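Local coordinates for protein fructokinase (Vibrio cholerae serotype O1, PDB 5EYN) that catalyses the ATP-dependent phosphorylation of fructose, as a fructokinase of the PfkB carbohydrate kinase family in the ribokinase clan, at residues 254-259 / 298-303; 292-297 / 316-321. All coordinates share one frame; numbering follows the deposited sequence.

Interaction 1: residues 254-259 / 298-303; sequences KAVKPI and CGALAT. With NA (sodium ion), chain F; ADP (adenosine-5'-diphosphate), chain E.
Ile259 and Thr303 are joined by the one direct hydrogen bond between segments 254-259 and 298-303: Ile259 N donates to Thr303 O at 2.9 Å, bent (143°) and tilted from the carbonyl plane. One bridging water adds a second polar tie, donating to both Lys257 O and Thr303 OG1. That hydroxyl, set between the backbone N and the carbonyl carbon (chi1 69°), turns back to donate to Ala300 O at 2.7 Å in the carbonyl plane. This bond holds the hydroxyl in its rotation, while Thr303 N reaches the same carbonyl through the backbone. Val256 CG2 makes a van der Waals contact with the hydroxyl, 3.5 Å from Thr303 OG1. The apolar contacts are Val256 CG2 with Ala300 CB at 4.1 Å and Pro258 CB with Thr303 CB at 3.7 Å. The adenine of ADP is held by both segments. Val256 N donates almost straight (169°) to ADP N1, and ADP N6 donates to Val256 O at 2.8 Å; Ala300 CB touches the N3/C2 rim of the purine, 3.6 Å from ADP N3. A sodium ion is bound by Ala302 O, two waters, Gln305 O and Gly307 O. The loop backbone at the N1/N6 edge, with Ala300 at the N3 side and Gly299 by the ribose, forms part of the nucleotide pocket of a ribokinase-like kinase.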
loop_
_atom_site.group_PDB
_atom_site.type_symbol
_atom_site.label_atom_id
_atom_site.label_comp_id
_atom_site.label_asym_id
_atom_site.label_seq_id
_atom_site.Cartn_x
_atom_site.Cartn_y
_atom_site.Cartn_z
ATOM N N LYS A 254 -2.677 26.015 -25.742
ATOM C CA LYS A 254 -3.239 26.879 -24.714
ATOM C C LYS A 254 -2.924 26.375 -23.310
ATOM O O LYS A 254 -3.076 25.188 -22.995
ATOM C CB LYS A 254 -4.744 27.082 -24.914
ATOM C CG LYS A 254 -5.569 25.814 -24.934
ATOM C CD LYS A 254 -7.010 26.077 -25.385
ATOM C CE LYS A 254 -7.096 26.641 -26.799
ATOM N NZ LYS A 254 -8.510 26.916 -27.200
ATOM N N ALA A 255 -2.444 27.297 -22.481
ATOM C CA ALA A 255 -2.129 26.997 -21.094
ATOM C C ALA A 255 -3.417 26.925 -20.303
ATOM O O ALA A 255 -4.360 27.674 -20.558
ATOM C CB ALA A 255 -1.205 28.059 -20.512
ATOM N N VAL A 256 -3.447 26.023 -19.335
ATOM C CA VAL A 256 -4.587 25.870 -18.455
ATOM C C VAL A 256 -4.089 25.900 -17.023
ATOM O O VAL A 256 -2.890 25.786 -16.737
ATOM C CB VAL A 256 -5.339 24.535 -18.701
ATOM C CG1 VAL A 256 -5.844 24.462 -20.135
ATOM C CG2 VAL A 256 -4.450 23.335 -18.365
ATOM N N LYS A 257 -5.025 26.051 -16.110
ATOM C CA LYS A 257 -4.705 25.971 -14.710
ATOM C C LYS A 257 -5.020 24.557 -14.271
ATOM O O LYS A 257 -6.161 24.123 -14.311
ATOM C CB LYS A 257 -5.526 26.983 -13.934
ATOM C CG LYS A 257 -5.104 27.120 -12.488
ATOM C CD LYS A 257 -5.628 28.402 -11.857
ATOM C CE LYS A 257 -5.077 29.636 -12.557
ATOM N NZ LYS A 257 -3.586 29.628 -12.644
ATOM N N PRO A 258 -3.991 23.807 -13.891
ATOM C CA PRO A 258 -4.217 22.402 -13.569
ATOM C C PRO A 258 -4.951 22.211 -12.262
ATOM O O PRO A 258 -4.692 22.902 -11.277
ATOM C CB PRO A 258 -2.800 21.832 -13.472
ATOM C CG PRO A 258 -1.940 23.004 -13.219
ATOM C CD PRO A 258 -2.561 24.139 -13.932
ATOM N N ILE A 259 -5.841 21.235 -12.269
ATOM C CA ILE A 259 -6.485 20.782 -11.058
ATOM C C ILE A 259 -5.679 19.629 -10.460
ATOM O O ILE A 259 -5.485 19.557 -9.258
ATOM C CB ILE A 259 -7.934 20.387 -11.363
ATOM C CG1 ILE A 259 -8.757 21.672 -11.575
ATOM C CG2 ILE A 259 -8.505 19.517 -10.249
ATOM C CD1 ILE A 259 -10.038 21.470 -12.274
ATOM N N CYS A 298 -3.802 16.858 -25.091
ATOM C CA CYS A 298 -4.085 15.793 -24.156
ATOM C C CYS A 298 -3.506 16.099 -22.780
ATOM O O CYS A 298 -4.163 15.887 -21.771
ATOM C CB CYS A 298 -3.532 14.472 -24.676
ATOM S SG CYS A 298 -4.392 13.808 -26.118
ATOM N N GLY A 299 -2.249 16.541 -22.740
ATOM C CA GLY A 299 -1.625 16.875 -21.473
ATOM C C GLY A 299 -2.396 17.949 -20.722
ATOM O O GLY A 299 -2.553 17.873 -19.507
ATOM N N ALA A 300 -2.845 18.973 -21.439
ATOM C CA ALA A 300 -3.626 20.054 -20.821
ATOM C C ALA A 300 -4.940 19.526 -20.296
ATOM O O ALA A 300 -5.289 19.758 -19.139
ATOM C CB ALA A 300 -3.865 21.159 -21.809
ATOM N N LEU A 301 -5.676 18.810 -21.129
ATOM C CA LEU A 301 -6.978 18.321 -20.706
ATOM C C LEU A 301 -6.881 17.313 -19.576
ATOM O O LEU A 301 -7.748 17.272 -18.725
ATOM C CB LEU A 301 -7.775 17.728 -21.863
ATOM C CG LEU A 301 -8.311 18.741 -22.866
ATOM C CD1 LEU A 301 -8.831 18.023 -24.082
ATOM C CD2 LEU A 301 -9.403 19.570 -22.230
ATOM N N ALA A 302 -5.819 16.521 -19.530
ATOM C CA ALA A 302 -5.679 15.527 -18.479
ATOM C C ALA A 302 -5.656 16.137 -17.101
ATOM O O ALA A 302 -6.013 15.484 -16.131
ATOM C CB ALA A 302 -4.397 14.721 -18.695
ATOM N N THR A 303 -5.249 17.398 -17.013
ATOM C CA THR A 303 -5.096 18.045 -15.715
ATOM C C THR A 303 -6.422 18.540 -15.126
ATOM O O THR A 303 -6.432 19.024 -14.001
ATOM C CB THR A 303 -4.178 19.288 -15.766
ATOM O OG1 THR A 303 -4.820 20.352 -16.498
ATOM C CG2 THR A 303 -2.806 18.947 -16.343
HETATM NA NA NA F . -6.370 13.805 -14.285
HETATM P PB ADP E . 3.087 15.079 -15.618
HETATM O O1B ADP E . 2.196 13.891 -15.867
HETATM O O2B ADP E . 4.481 14.628 -15.245
HETATM O O3B ADP E . 2.496 15.892 -14.493
HETATM P PA ADP E . 3.664 17.443 -16.975
HETATM O O1A ADP E . 2.901 18.111 -15.844
HETATM O O2A ADP E . 5.123 17.427 -16.579
HETATM O O3A ADP E . 3.140 15.954 -16.949
HETATM O "O5'" ADP E . 3.542 18.234 -18.364
HETATM C "C5'" ADP E . 3.478 17.562 -19.573
HETATM C "C4'" ADP E . 2.620 18.206 -20.636
HETATM O "O4'" ADP E . 1.330 18.462 -20.127
HETATM C "C3'" ADP E . 3.127 19.485 -21.201
HETATM O "O3'" ADP E . 4.051 19.258 -22.222
HETATM C "C2'" ADP E . 1.885 20.090 -21.716
HETATM O "O2'" ADP E . 1.465 19.536 -22.905
HETATM C "C1'" ADP E . 0.919 19.684 -20.676
HETATM N N9 ADP E . 0.769 20.628 -19.605
HETATM C C8 ADP E . 1.257 20.544 -18.353
HETATM N N7 ADP E . 0.879 21.598 -17.645
HETATM C C5 ADP E . 0.135 22.390 -18.419
HETATM C C6 ADP E . -0.533 23.591 -18.247
HETATM N N6 ADP E . -0.497 24.285 -16.999
HETATM N N1 ADP E . -1.205 24.112 -19.270
HETATM C C2 ADP E . -1.280 23.511 -20.471
HETATM N N3 ADP E . -0.643 22.336 -20.682
HETATM C C4 ADP E . 0.052 21.778 -19.682
HETATM O O HOH W 1 -7.134 21.990 -15.612
HETATM O O HOH W 2 -4.626 14.430 -13.563
HETATM O O HOH W 3 -6.797 12.796 -16.374
#

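Interaction 2: residues 292-297 / 316-321; sequences VKWANG and AALYAF. With ADP (adenosine-5'-diphosphate), chain E.
Trp294 and Leu318 make the tightest apolar contact between helices 285-302 and 315-322, with Leu318 CD2 3.3 Å from Trp294 CE3 and lying over one side of the indole near its rim. Leu318 CG stands anti to the backbone N (chi1 -180°), which carries the isobutyl group across to the other helix; its second methyl, CD1, rests 3.7 Å from Gly297 C. With no side chain at Gly297, that methyl can settle directly against the backbone. Phe321 packs one turn further on, its CE2 4.1 Å from Gly297 CA. The aromatic pair is an offset edge-to-face one: the indole edge of Trp294 points at the face of Tyr319, the ring planes 81° apart, and Tyr319 OH approaches Trp294 CZ2 to 3.3 Å near the indole plane. No hydrogen bond links the two segments. Away from this contact, Asn296 OD1 accepts from ADP O2' at 2.8 Å and its ND2 bonds to Val251 O. The short helix axes cross at 100°, 10.2 Å apart. Helix 315-322 thus covers one flank of helix 285-302, whose Val292 and Asn296 pack on both helix 264-278 and strand 240-244, and Ala295 on that helix.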
loop_
_atom_site.group_PDB
_atom_site.type_symbol
_atom_site.label_atom_id
_atom_site.label_comp_id
_atom_site.label_asym_id
_atom_site.label_seq_id
_atom_site.Cartn_x
_atom_site.Cartn_y
_atom_site.Cartn_z
ATOM N N VAL A 292 2.557 16.158 -31.788
ATOM C CA VAL A 292 2.903 16.932 -30.596
ATOM C C VAL A 292 1.803 17.946 -30.264
ATOM O O VAL A 292 1.538 18.213 -29.096
ATOM C CB VAL A 292 4.274 17.618 -30.745
ATOM C CG1 VAL A 292 4.590 18.529 -29.570
ATOM C CG2 VAL A 292 5.360 16.566 -30.856
ATOM N N LYS A 293 1.140 18.486 -31.274
ATOM C CA LYS A 293 0.004 19.354 -31.013
ATOM C C LYS A 293 -1.089 18.579 -30.275
ATOM O O LYS A 293 -1.666 19.069 -29.306
ATOM C CB LYS A 293 -0.524 19.916 -32.337
ATOM C CG LYS A 293 -1.780 20.753 -32.234
ATOM C CD LYS A 293 -2.192 21.319 -33.610
ATOM C CE LYS A 293 -3.399 22.252 -33.501
ATOM N NZ LYS A 293 -3.755 22.842 -34.817
ATOM N N TRP A 294 -1.377 17.368 -30.734
ATOM C CA TRP A 294 -2.312 16.500 -30.028
ATOM C C TRP A 294 -1.817 16.213 -28.617
ATOM O O TRP A 294 -2.589 16.253 -27.658
ATOM C CB TRP A 294 -2.495 15.177 -30.773
ATOM C CG TRP A 294 -3.464 15.232 -31.928
ATOM C CD1 TRP A 294 -3.479 16.135 -32.962
ATOM C CD2 TRP A 294 -4.563 14.345 -32.160
ATOM N NE1 TRP A 294 -4.520 15.857 -33.818
ATOM C CE2 TRP A 294 -5.200 14.766 -33.346
ATOM C CE3 TRP A 294 -5.064 13.230 -31.485
ATOM C CZ2 TRP A 294 -6.313 14.112 -33.862
ATOM C CZ3 TRP A 294 -6.172 12.589 -31.989
ATOM C CH2 TRP A 294 -6.782 13.027 -33.171
ATOM N N ALA A 295 -0.534 15.874 -28.492
ATOM C CA ALA A 295 0.059 15.570 -27.198
ATOM C C ALA A 295 -0.143 16.708 -26.198
ATOM O O ALA A 295 -0.531 16.490 -25.046
ATOM C CB ALA A 295 1.547 15.283 -27.373
ATOM N N ASN A 296 0.121 17.934 -26.640
ATOM C CA ASN A 296 -0.055 19.084 -25.766
ATOM C C ASN A 296 -1.515 19.238 -25.338
ATOM O O ASN A 296 -1.785 19.553 -24.186
ATOM C CB ASN A 296 0.405 20.360 -26.453
ATOM C CG ASN A 296 1.895 20.593 -26.368
ATOM O OD1 ASN A 296 2.567 20.194 -25.413
ATOM N ND2 ASN A 296 2.412 21.306 -27.355
ATOM N N GLY A 297 -2.445 19.010 -26.255
ATOM C CA GLY A 297 -3.851 19.125 -25.916
ATOM C C GLY A 297 -4.296 18.081 -24.923
ATOM O O GLY A 297 -5.041 18.362 -24.001
ATOM N N ALA A 316 -13.569 13.954 -29.695
ATOM C CA ALA A 316 -14.503 15.073 -29.695
ATOM C C ALA A 316 -14.040 16.153 -28.733
ATOM O O ALA A 316 -14.060 17.334 -29.061
ATOM C CB ALA A 316 -15.921 14.616 -29.344
ATOM N N ALA A 317 -13.589 15.753 -27.548
ATOM C CA ALA A 317 -13.128 16.723 -26.560
ATOM C C ALA A 317 -11.845 17.379 -27.022
ATOM O O ALA A 317 -11.648 18.579 -26.848
ATOM C CB ALA A 317 -12.922 16.054 -25.197
ATOM N N LEU A 318 -10.926 16.578 -27.560
ATOM C CA LEU A 318 -9.637 17.114 -27.967
ATOM C C LEU A 318 -9.774 18.100 -29.120
ATOM O O LEU A 318 -9.215 19.190 -29.084
ATOM C CB LEU A 318 -8.678 15.994 -28.345
ATOM C CG LEU A 318 -7.284 16.454 -28.785
ATOM C CD1 LEU A 318 -6.550 17.152 -27.666
ATOM C CD2 LEU A 318 -6.491 15.271 -29.266
ATOM N N TYR A 319 -10.526 17.722 -30.142
ATOM C CA TYR A 319 -10.747 18.627 -31.255
ATOM C C TYR A 319 -11.384 19.939 -30.797
ATOM O O TYR A 319 -10.992 21.011 -31.241
ATOM C CB TYR A 319 -11.604 17.958 -32.334
ATOM C CG TYR A 319 -10.842 17.071 -33.292
ATOM C CD1 TYR A 319 -9.802 17.576 -34.059
ATOM C CD2 TYR A 319 -11.189 15.731 -33.469
ATOM C CE1 TYR A 319 -9.119 16.770 -34.965
ATOM C CE2 TYR A 319 -10.509 14.920 -34.377
ATOM C CZ TYR A 319 -9.483 15.450 -35.114
ATOM O OH TYR A 319 -8.814 14.638 -36.010
ATOM N N ALA A 320 -12.352 19.861 -29.892
ATOM C CA ALA A 320 -13.012 21.063 -29.389
ATOM C C ALA A 320 -12.020 21.988 -28.687
ATOM O O ALA A 320 -12.064 23.209 -28.830
ATOM C CB ALA A 320 -14.137 20.675 -28.455
ATOM N N PHE A 321 -11.114 21.392 -27.917
ATOM C CA PHE A 321 -10.119 22.150 -27.181
ATOM C C PHE A 321 -9.064 22.772 -28.088
ATOM O O PHE A 321 -8.618 23.898 -27.851
ATOM C CB PHE A 321 -9.439 21.225 -26.167
ATOM C CG PHE A 321 -8.419 21.914 -25.307
ATOM C CD1 PHE A 321 -8.803 22.775 -24.289
ATOM C CD2 PHE A 321 -7.077 21.692 -25.514
ATOM C CE1 PHE A 321 -7.852 23.390 -23.504
ATOM C CE2 PHE A 321 -6.130 22.306 -24.729
ATOM C CZ PHE A 321 -6.512 23.148 -23.725
HETATM P PB ADP E . 3.087 15.079 -15.618
HETATM O O1B ADP E . 2.196 13.891 -15.867
HETATM O O2B ADP E . 4.481 14.628 -15.245
HETATM O O3B ADP E . 2.496 15.892 -14.493
HETATM P PA ADP E . 3.664 17.443 -16.975
HETATM O O1A ADP E . 2.901 18.111 -15.844
HETATM O O2A ADP E . 5.123 17.427 -16.579
HETATM O O3A ADP E . 3.140 15.954 -16.949
HETATM O "O5'" ADP E . 3.542 18.234 -18.364
HETATM C "C5'" ADP E . 3.478 17.562 -19.573
HETATM C "C4'" ADP E . 2.620 18.206 -20.636
HETATM O "O4'" ADP E . 1.330 18.462 -20.127
HETATM C "C3'" ADP E . 3.127 19.485 -21.201
HETATM O "O3'" ADP E . 4.051 19.258 -22.222
HETATM C "C2'" ADP E . 1.885 20.090 -21.716
HETATM O "O2'" ADP E . 1.465 19.536 -22.905
HETATM C "C1'" ADP E . 0.919 19.684 -20.676
HETATM N N9 ADP E . 0.769 20.628 -19.605
HETATM C C8 ADP E . 1.257 20.544 -18.353
HETATM N N7 ADP E . 0.879 21.598 -17.645
HETATM C C5 ADP E . 0.135 22.390 -18.419
HETATM C C6 ADP E . -0.533 23.591 -18.247
HETATM N N6 ADP E . -0.497 24.285 -16.999
HETATM N N1 ADP E . -1.205 24.112 -19.270
HETATM C C2 ADP E . -1.280 23.511 -20.471
HETATM N N3 ADP E . -0.643 22.336 -20.682
HETATM C C4 ADP E . 0.052 21.778 -19.682
#

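Helix 285-302 serves both interactions and touches ADP in each, the ribose through Asn296 in interaction 2 and the adenine beside Ala300 in interaction 1. Interaction 2 is a buried helix-helix contact of apolar and aromatic groups, with Tyr319 at its exposed border. Interaction 1 is only partly buried and relies on a backbone hydrogen bond, a bridging water and the nucleotide, the loop lying at the adenine site. Phe321 joins the two: its ring packs on Val256, Ala300 and Leu301, and Lys254 makes a cation-pi contact with it and brings NZ close to Phe321 O. The C-terminal helix therefore backs the adenine loop as well as helix 285-302.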